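Local coordinates for hypothetical protein PH0435 (Pyrococcus horikoshii, PDB 2YV4) that is of unproven function but, as a Sua5-family protein, probably takes part in forming threonylcarbamoyladenosine in tRNA, this being its C-terminal Sua5 domain, at residues Leu50-Phe62 and Glu82-Leu94. Residues are numbered along the deposited sequence; the frame is centred on the assembly and turned at random.
Sequences LGSSVEEVAKNLF and EERGLGLAVMNRL
Val-57 and Ala-89 meet where the first half of helix 54-70 runs beside helix 86-93, the axes of these short segments 9.0 Å apart and crossing at -34°. With CG1 anti to the backbone N (chi1 166°), Val-57 lays that methyl against the backbone of the second helix, 3.8 Å from Val-90 N, and also touches Ala-89 CB and Val-90 CG2. Leu-50 CD1 reaches the same Val-90 CG2, 3.9 Å away. Leu-86 sends CD2 against the N-terminal end of helix 54-70, 3.7 Å from Ser-53 C; Ser-53 itself is the N-cap, its OG accepting from Glu-56 N. The packing is also tight at the other end, where Leu-61 CD2 lies 3.5 Å from both Leu-94 CD1 and Arg-93 CG, the Leu-61 and Leu-94 side chains crossing at about a right angle.

The outer side is more exposed and more polar. Arg-93, bent at chi2, carries its guanidinium over one face of the Phe-62 ring in a cation-pi contact, CZ 3.8 Å from the ring centroid, with the two planes tilted 43° apart; Ala-58 O lies over the opposite face of the guanidinium. Replacing Phe-62 with an alanine would probably leave the Arg-93 guanidinium without its aromatic partner and free to swing toward solvent. At the far end, a water accepts weakly from Arg-84 NH1 and donates to Ser-52 O (3.1 Å), adding a polar bridge beside the contact of Val-54 CG2 with Arg-84 O. No direct hydrogen bond links the segments.

Both helices pack on one side of the parallel five-stranded sheet: Leu-86 and Val-90 rest on Val-81 and Ala-78 of strand 75-81, Leu-94 on Val-6 and Val-8 of strand 5-11, while Leu-50, just after edge strand 46-49, pairs through its backbone with Gly-38.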
ATOM      1  N   LEU A  50      -5.883   2.198  -5.214  1.00 10.22           N
ATOM      2  CA  LEU A  50      -5.099   1.186  -5.919  1.00 10.44           C
ATOM      3  C   LEU A  50      -5.744   0.725  -7.217  1.00 12.07           C
ATOM      4  O   LEU A  50      -5.062   0.508  -8.220  1.00 12.08           O
ATOM      5  CB  LEU A  50      -4.888  -0.038  -5.021  1.00 11.63           C
ATOM      6  CG  LEU A  50      -4.240  -1.281  -5.647  1.00 10.13           C
ATOM      7  CD1 LEU A  50      -2.753  -1.025  -5.909  1.00 10.41           C
ATOM      8  CD2 LEU A  50      -4.403  -2.463  -4.708  1.00 10.73           C
ATOM      9  N   GLY A  51      -7.061   0.573  -7.182  1.00 14.48           N
ATOM     10  CA  GLY A  51      -7.786   0.090  -8.341  1.00 17.77           C
ATOM     11  C   GLY A  51      -8.448  -1.200  -7.894  1.00 19.76           C
ATOM     12  O   GLY A  51      -7.992  -1.818  -6.933  1.00 18.76           O
ATOM     13  N   SER A  52      -9.512  -1.612  -8.574  1.00 20.28           N
ATOM     14  CA  SER A  52     -10.222  -2.828  -8.198  1.00 21.60           C
ATOM     15  C   SER A  52     -10.006  -3.998  -9.156  1.00 20.49           C
ATOM     16  O   SER A  52     -10.667  -5.027  -9.046  1.00 21.91           O
ATOM     17  CB  SER A  52     -11.720  -2.532  -8.072  1.00 23.17           C
ATOM     18  OG  SER A  52     -12.213  -1.910  -9.246  1.00 27.54           O
ATOM     19  N   SER A  53      -9.075  -3.846 -10.092  1.00 19.39           N
ATOM     20  CA  SER A  53      -8.790  -4.908 -11.048  1.00 18.15           C
ATOM     21  C   SER A  53      -7.292  -5.002 -11.286  1.00 17.08           C
ATOM     22  O   SER A  53      -6.554  -4.050 -11.024  1.00 16.46           O
ATOM     23  CB  SER A  53      -9.480  -4.623 -12.380  1.00 18.03           C
ATOM     24  OG  SER A  53      -8.801  -3.591 -13.071  1.00 17.55           O
ATOM     25  N   VAL A  54      -6.842  -6.146 -11.791  1.00 16.05           N
ATOM     26  CA  VAL A  54      -5.424  -6.325 -12.070  1.00 16.24           C
ATOM     27  C   VAL A  54      -4.967  -5.249 -13.055  1.00 17.37           C
ATOM     28  O   VAL A  54      -3.903  -4.649 -12.881  1.00 15.80           O
ATOM     29  CB  VAL A  54      -5.145  -7.734 -12.650  1.00 15.59           C
ATOM     30  CG1 VAL A  54      -3.755  -7.796 -13.256  1.00 14.01           C
ATOM     31  CG2 VAL A  54      -5.283  -8.777 -11.546  1.00 12.20           C
ATOM     32  N   GLU A  55      -5.777  -4.998 -14.081  1.00 18.21           N
ATOM     33  CA  GLU A  55      -5.441  -3.989 -15.082  1.00 20.86           C
ATOM     34  C   GLU A  55      -5.280  -2.605 -14.457  1.00 18.76           C
ATOM     35  O   GLU A  55      -4.373  -1.857 -14.817  1.00 18.27           O
ATOM     36  CB  GLU A  55      -6.513  -3.930 -16.176  1.00 25.50           C
ATOM     37  CG  GLU A  55      -6.376  -2.715 -17.088  1.00 31.72           C
ATOM     38  CD  GLU A  55      -7.266  -2.782 -18.317  1.00 36.52           C
ATOM     39  OE1 GLU A  55      -8.500  -2.924 -18.163  1.00 40.06           O
ATOM     40  OE2 GLU A  55      -6.728  -2.687 -19.442  1.00 37.81           O
ATOM     41  N   GLU A  56      -6.167  -2.266 -13.529  1.00 17.80           N
ATOM     42  CA  GLU A  56      -6.097  -0.971 -12.867  1.00 18.89           C
ATOM     43  C   GLU A  56      -4.842  -0.859 -12.015  1.00 16.56           C
ATOM     44  O   GLU A  56      -4.215   0.195 -11.968  1.00 15.97           O
ATOM     45  CB  GLU A  56      -7.340  -0.742 -12.005  1.00 20.42           C
ATOM     46  CG  GLU A  56      -8.583  -0.409 -12.816  1.00 27.78           C
ATOM     47  CD  GLU A  56      -9.802  -0.188 -11.946  1.00 31.30           C
ATOM     48  OE1 GLU A  56      -9.752   0.690 -11.056  1.00 33.41           O
ATOM     49  OE2 GLU A  56     -10.811  -0.892 -12.154  1.00 35.86           O
ATOM     50  N   VAL A  57      -4.473  -1.947 -11.346  1.00 14.34           N
ATOM     51  CA  VAL A  57      -3.278  -1.940 -10.514  1.00 13.48           C
ATOM     52  C   VAL A  57      -2.060  -1.589 -11.359  1.00 17.02           C
ATOM     53  O   VAL A  57      -1.293  -0.683 -11.027  1.00 15.14           O
ATOM     54  CB  VAL A  57      -3.048  -3.315  -9.850  1.00 12.95           C
ATOM     55  CG1 VAL A  57      -1.628  -3.392  -9.281  1.00 10.73           C
ATOM     56  CG2 VAL A  57      -4.075  -3.533  -8.738  1.00  9.83           C
ATOM     57  N   ALA A  58      -1.888  -2.318 -12.456  1.00 18.80           N
ATOM     58  CA  ALA A  58      -0.762  -2.099 -13.352  1.00 21.13           C
ATOM     59  C   ALA A  58      -0.729  -0.656 -13.838  1.00 22.97           C
ATOM     60  O   ALA A  58       0.341  -0.080 -14.048  1.00 23.24           O
ATOM     61  CB  ALA A  58      -0.855  -3.052 -14.543  1.00 22.39           C
ATOM     62  N   LYS A  59      -1.909  -0.073 -14.001  1.00 24.22           N
ATOM     63  CA  LYS A  59      -2.035   1.292 -14.484  1.00 26.12           C
ATOM     64  C   LYS A  59      -1.861   2.392 -13.437  1.00 25.62           C
ATOM     65  O   LYS A  59      -1.259   3.426 -13.725  1.00 28.48           O
ATOM     66  CB  LYS A  59      -3.396   1.471 -15.167  1.00 27.76           C
ATOM     67  CG  LYS A  59      -3.598   2.839 -15.795  1.00 31.09           C
ATOM     68  CD  LYS A  59      -5.010   3.019 -16.338  1.00 33.95           C
ATOM     69  CE  LYS A  59      -5.173   4.403 -16.965  1.00 36.28           C
ATOM     70  NZ  LYS A  59      -6.550   4.644 -17.483  1.00 38.83           N
ATOM     71  N   ASN A  60      -2.373   2.179 -12.229  1.00 24.41           N
ATOM     72  CA  ASN A  60      -2.301   3.204 -11.184  1.00 23.00           C
ATOM     73  C   ASN A  60      -1.132   3.163 -10.196  1.00 21.10           C
ATOM     74  O   ASN A  60      -0.758   4.194  -9.640  1.00 18.87           O
ATOM     75  CB  ASN A  60      -3.589   3.204 -10.346  1.00 24.70           C
ATOM     76  CG  ASN A  60      -4.847   3.241 -11.187  1.00 25.85           C
ATOM     77  OD1 ASN A  60      -4.944   4.000 -12.152  1.00 23.81           O
ATOM     78  ND2 ASN A  60      -5.833   2.429 -10.808  1.00 24.52           N
ATOM     79  N   LEU A  61      -0.566   1.984  -9.965  1.00 19.37           N
ATOM     80  CA  LEU A  61       0.504   1.850  -8.975  1.00 18.34           C
ATOM     81  C   LEU A  61       1.623   2.888  -9.001  1.00 18.48           C
ATOM     82  O   LEU A  61       1.840   3.587  -8.009  1.00 17.72           O
ATOM     83  CB  LEU A  61       1.105   0.440  -9.029  1.00 16.10           C
ATOM     84  CG  LEU A  61       2.065   0.129  -7.879  1.00 13.18           C
ATOM     85  CD1 LEU A  61       1.365   0.380  -6.545  1.00 12.30           C
ATOM     86  CD2 LEU A  61       2.531  -1.313  -7.979  1.00 11.58           C
ATOM     87  N   PHE A  62       2.339   2.991 -10.117  1.00 18.14           N
ATOM     88  CA  PHE A  62       3.439   3.948 -10.209  1.00 19.62           C
ATOM     89  C   PHE A  62       2.969   5.398 -10.098  1.00 18.83           C
ATOM     90  O   PHE A  62       3.676   6.254  -9.559  1.00 19.19           O
ATOM     91  CB  PHE A  62       4.228   3.710 -11.503  1.00 23.12           C
ATOM     92  CG  PHE A  62       5.233   2.588 -11.397  1.00 27.65           C
ATOM     93  CD1 PHE A  62       4.957   1.458 -10.629  1.00 28.71           C
ATOM     94  CD2 PHE A  62       6.452   2.661 -12.065  1.00 29.99           C
ATOM     95  CE1 PHE A  62       5.879   0.416 -10.527  1.00 30.12           C
ATOM     96  CE2 PHE A  62       7.383   1.624 -11.971  1.00 30.42           C
ATOM     97  CZ  PHE A  62       7.094   0.497 -11.200  1.00 31.24           C
ATOM     98  N   GLU A  82      -5.771 -11.114  -1.618  1.00 15.57           N
ATOM     99  CA  GLU A  82      -5.759 -12.324  -2.434  1.00 17.83           C
ATOM    100  C   GLU A  82      -6.879 -12.289  -3.461  1.00 17.72           C
ATOM    101  O   GLU A  82      -6.684 -12.667  -4.614  1.00 17.28           O
ATOM    102  CB  GLU A  82      -5.923 -13.565  -1.551  1.00 21.67           C
ATOM    103  CG  GLU A  82      -4.870 -13.683  -0.464  1.00 27.07           C
ATOM    104  CD  GLU A  82      -5.040 -14.929   0.380  1.00 29.79           C
ATOM    105  OE1 GLU A  82      -6.167 -15.179   0.857  1.00 33.41           O
ATOM    106  OE2 GLU A  82      -4.043 -15.655   0.572  1.00 33.63           O
ATOM    107  N   GLU A  83      -8.050 -11.829  -3.033  1.00 17.69           N
ATOM    108  CA  GLU A  83      -9.211 -11.752  -3.912  1.00 18.41           C
ATOM    109  C   GLU A  83      -8.930 -11.007  -5.214  1.00 18.27           C
ATOM    110  O   GLU A  83      -8.331  -9.934  -5.215  1.00 19.64           O
ATOM    111  CB  GLU A  83     -10.386 -11.088  -3.183  1.00 16.64           C
ATOM    112  CG  GLU A  83     -11.025 -11.954  -2.104  1.00 20.33           C
ATOM    113  CD  GLU A  83     -10.378 -11.806  -0.737  1.00 19.45           C
ATOM    114  OE1 GLU A  83      -9.244 -11.282  -0.651  1.00 19.55           O
ATOM    115  OE2 GLU A  83     -11.008 -12.224   0.258  1.00 16.89           O
ATOM    116  N   ARG A  84      -9.374 -11.592  -6.321  1.00 19.18           N
ATOM    117  CA  ARG A  84      -9.198 -11.014  -7.649  1.00 18.43           C
ATOM    118  C   ARG A  84      -7.749 -10.785  -8.069  1.00 17.27           C
ATOM    119  O   ARG A  84      -7.482 -10.008  -8.981  1.00 15.55           O
ATOM    120  CB  ARG A  84      -9.980  -9.706  -7.760  1.00 22.48           C
ATOM    121  CG  ARG A  84     -11.485  -9.905  -7.725  1.00 28.67           C
ATOM    122  CD  ARG A  84     -12.221  -8.597  -7.923  1.00 33.41           C
ATOM    123  NE  ARG A  84     -13.664  -8.769  -7.811  1.00 37.91           N
ATOM    124  CZ  ARG A  84     -14.539  -7.770  -7.841  1.00 41.22           C
ATOM    125  NH1 ARG A  84     -14.114  -6.521  -7.982  1.00 42.29           N
ATOM    126  NH2 ARG A  84     -15.837  -8.020  -7.725  1.00 43.69           N
ATOM    127  N   GLY A  85      -6.822 -11.466  -7.402  1.00 15.67           N
ATOM    128  CA  GLY A  85      -5.414 -11.348  -7.740  1.00 15.10           C
ATOM    129  C   GLY A  85      -4.752  -9.984  -7.622  1.00 14.32           C
ATOM    130  O   GLY A  85      -3.706  -9.759  -8.231  1.00 14.70           O
ATOM    131  N   LEU A  86      -5.326  -9.079  -6.836  1.00 12.71           N
ATOM    132  CA  LEU A  86      -4.737  -7.748  -6.697  1.00 14.90           C
ATOM    133  C   LEU A  86      -3.336  -7.777  -6.085  1.00 13.51           C
ATOM    134  O   LEU A  86      -2.427  -7.107  -6.577  1.00 14.41           O
ATOM    135  CB  LEU A  86      -5.656  -6.840  -5.872  1.00 14.29           C
ATOM    136  CG  LEU A  86      -7.089  -6.697  -6.404  1.00 14.75           C
ATOM    137  CD1 LEU A  86      -7.786  -5.553  -5.679  1.00 14.28           C
ATOM    138  CD2 LEU A  86      -7.069  -6.431  -7.907  1.00 16.97           C
ATOM    139  N   GLY A  87      -3.163  -8.558  -5.020  1.00 14.35           N
ATOM    140  CA  GLY A  87      -1.862  -8.656  -4.373  1.00 12.79           C
ATOM    141  C   GLY A  87      -0.770  -9.139  -5.313  1.00 14.18           C
ATOM    142  O   GLY A  87       0.331  -8.588  -5.336  1.00 12.15           O
ATOM    143  N   LEU A  88      -1.063 -10.182  -6.083  1.00 14.90           N
ATOM    144  CA  LEU A  88      -0.082 -10.697  -7.033  1.00 15.99           C
ATOM    145  C   LEU A  88       0.270  -9.623  -8.062  1.00 15.01           C
ATOM    146  O   LEU A  88       1.443  -9.439  -8.403  1.00 15.03           O
ATOM    147  CB  LEU A  88      -0.621 -11.939  -7.747  1.00 18.61           C
ATOM    148  CG  LEU A  88       0.208 -12.437  -8.935  1.00 21.11           C
ATOM    149  CD1 LEU A  88       1.656 -12.662  -8.502  1.00 24.16           C
ATOM    150  CD2 LEU A  88      -0.398 -13.720  -9.484  1.00 22.77           C
ATOM    151  N   ALA A  89      -0.744  -8.911  -8.548  1.00 13.83           N
ATOM    152  CA  ALA A  89      -0.524  -7.856  -9.531  1.00 12.34           C
ATOM    153  C   ALA A  89       0.357  -6.766  -8.940  1.00 11.77           C
ATOM    154  O   ALA A  89       1.232  -6.233  -9.623  1.00 10.07           O
ATOM    155  CB  ALA A  89      -1.860  -7.262  -9.986  1.00 16.05           C
ATOM    156  N   VAL A  90       0.115  -6.421  -7.677  1.00 11.34           N
ATOM    157  CA  VAL A  90       0.914  -5.397  -7.010  1.00 11.55           C
ATOM    158  C   VAL A  90       2.384  -5.804  -7.008  1.00 11.47           C
ATOM    159  O   VAL A  90       3.254  -5.026  -7.400  1.00 11.55           O
ATOM    160  CB  VAL A  90       0.457  -5.176  -5.547  1.00 10.70           C
ATOM    161  CG1 VAL A  90       1.475  -4.312  -4.807  1.00 12.55           C
ATOM    162  CG2 VAL A  90      -0.911  -4.494  -5.522  1.00 11.52           C
HETATM  163  N   MSE A  91       2.658  -7.029  -6.570  1.00 14.39           N
HETATM  164  CA  MSE A  91       4.030  -7.523  -6.522  1.00 17.25           C
HETATM  165  C   MSE A  91       4.656  -7.576  -7.918  1.00 17.35           C
HETATM  166  O   MSE A  91       5.820  -7.223  -8.091  1.00 17.37           O
HETATM  167  CB  MSE A  91       4.080  -8.908  -5.853  1.00 18.52           C
HETATM  168  CG  MSE A  91       3.791  -8.884  -4.342  1.00 22.00           C
HETATM  169 SE   MSE A  91       4.236 -10.563  -3.435  1.00 31.03          SE
HETATM  170  CE  MSE A  91       6.056 -10.641  -3.999  1.00 27.64           C
ATOM    171  N   ASN A  92       3.887  -8.009  -8.913  1.00 19.38           N
ATOM    172  CA  ASN A  92       4.399  -8.072 -10.283  1.00 21.14           C
ATOM    173  C   ASN A  92       4.834  -6.692 -10.773  1.00 21.37           C
ATOM    174  O   ASN A  92       5.945  -6.523 -11.279  1.00 22.12           O
ATOM    175  CB  ASN A  92       3.334  -8.638 -11.228  1.00 22.77           C
ATOM    176  CG  ASN A  92       3.147 -10.130 -11.065  1.00 24.22           C
ATOM    177  OD1 ASN A  92       2.180 -10.704 -11.562  1.00 26.95           O
ATOM    178  ND2 ASN A  92       4.085 -10.772 -10.372  1.00 23.52           N
ATOM    179  N   ARG A  93       3.959  -5.705 -10.623  1.00 21.38           N
ATOM    180  CA  ARG A  93       4.266  -4.342 -11.055  1.00 22.27           C
ATOM    181  C   ARG A  93       5.402  -3.747 -10.221  1.00 21.67           C
ATOM    182  O   ARG A  93       6.077  -2.807 -10.645  1.00 19.86           O
ATOM    183  CB  ARG A  93       3.015  -3.466 -10.935  1.00 24.05           C
ATOM    184  CG  ARG A  93       3.214  -2.003 -11.300  1.00 28.00           C
ATOM    185  CD  ARG A  93       3.635  -1.825 -12.749  1.00 33.14           C
ATOM    186  NE  ARG A  93       3.728  -0.411 -13.107  1.00 37.17           N
ATOM    187  CZ  ARG A  93       4.239   0.044 -14.247  1.00 39.64           C
ATOM    188  NH1 ARG A  93       4.711  -0.804 -15.153  1.00 41.73           N
ATOM    189  NH2 ARG A  93       4.274   1.350 -14.486  1.00 40.68           N
ATOM    190  N   LEU A  94       5.611  -4.312  -9.038  1.00 20.65           N
ATOM    191  CA  LEU A  94       6.652  -3.848  -8.133  1.00 22.01           C
ATOM    192  C   LEU A  94       7.988  -4.524  -8.423  1.00 22.89           C
ATOM    193  O   LEU A  94       9.027  -4.105  -7.906  1.00 23.95           O
ATOM    194  CB  LEU A  94       6.230  -4.123  -6.687  1.00 22.78           C
ATOM    195  CG  LEU A  94       6.169  -2.942  -5.716  1.00 23.50           C
ATOM    196  CD1 LEU A  94       5.628  -1.696  -6.401  1.00 22.37           C
ATOM    197  CD2 LEU A  94       5.296  -3.332  -4.535  1.00 19.36           C
TER
HETATM  198  O   HOH W   1     -11.694  -5.759  -6.174  1.00 35.30           O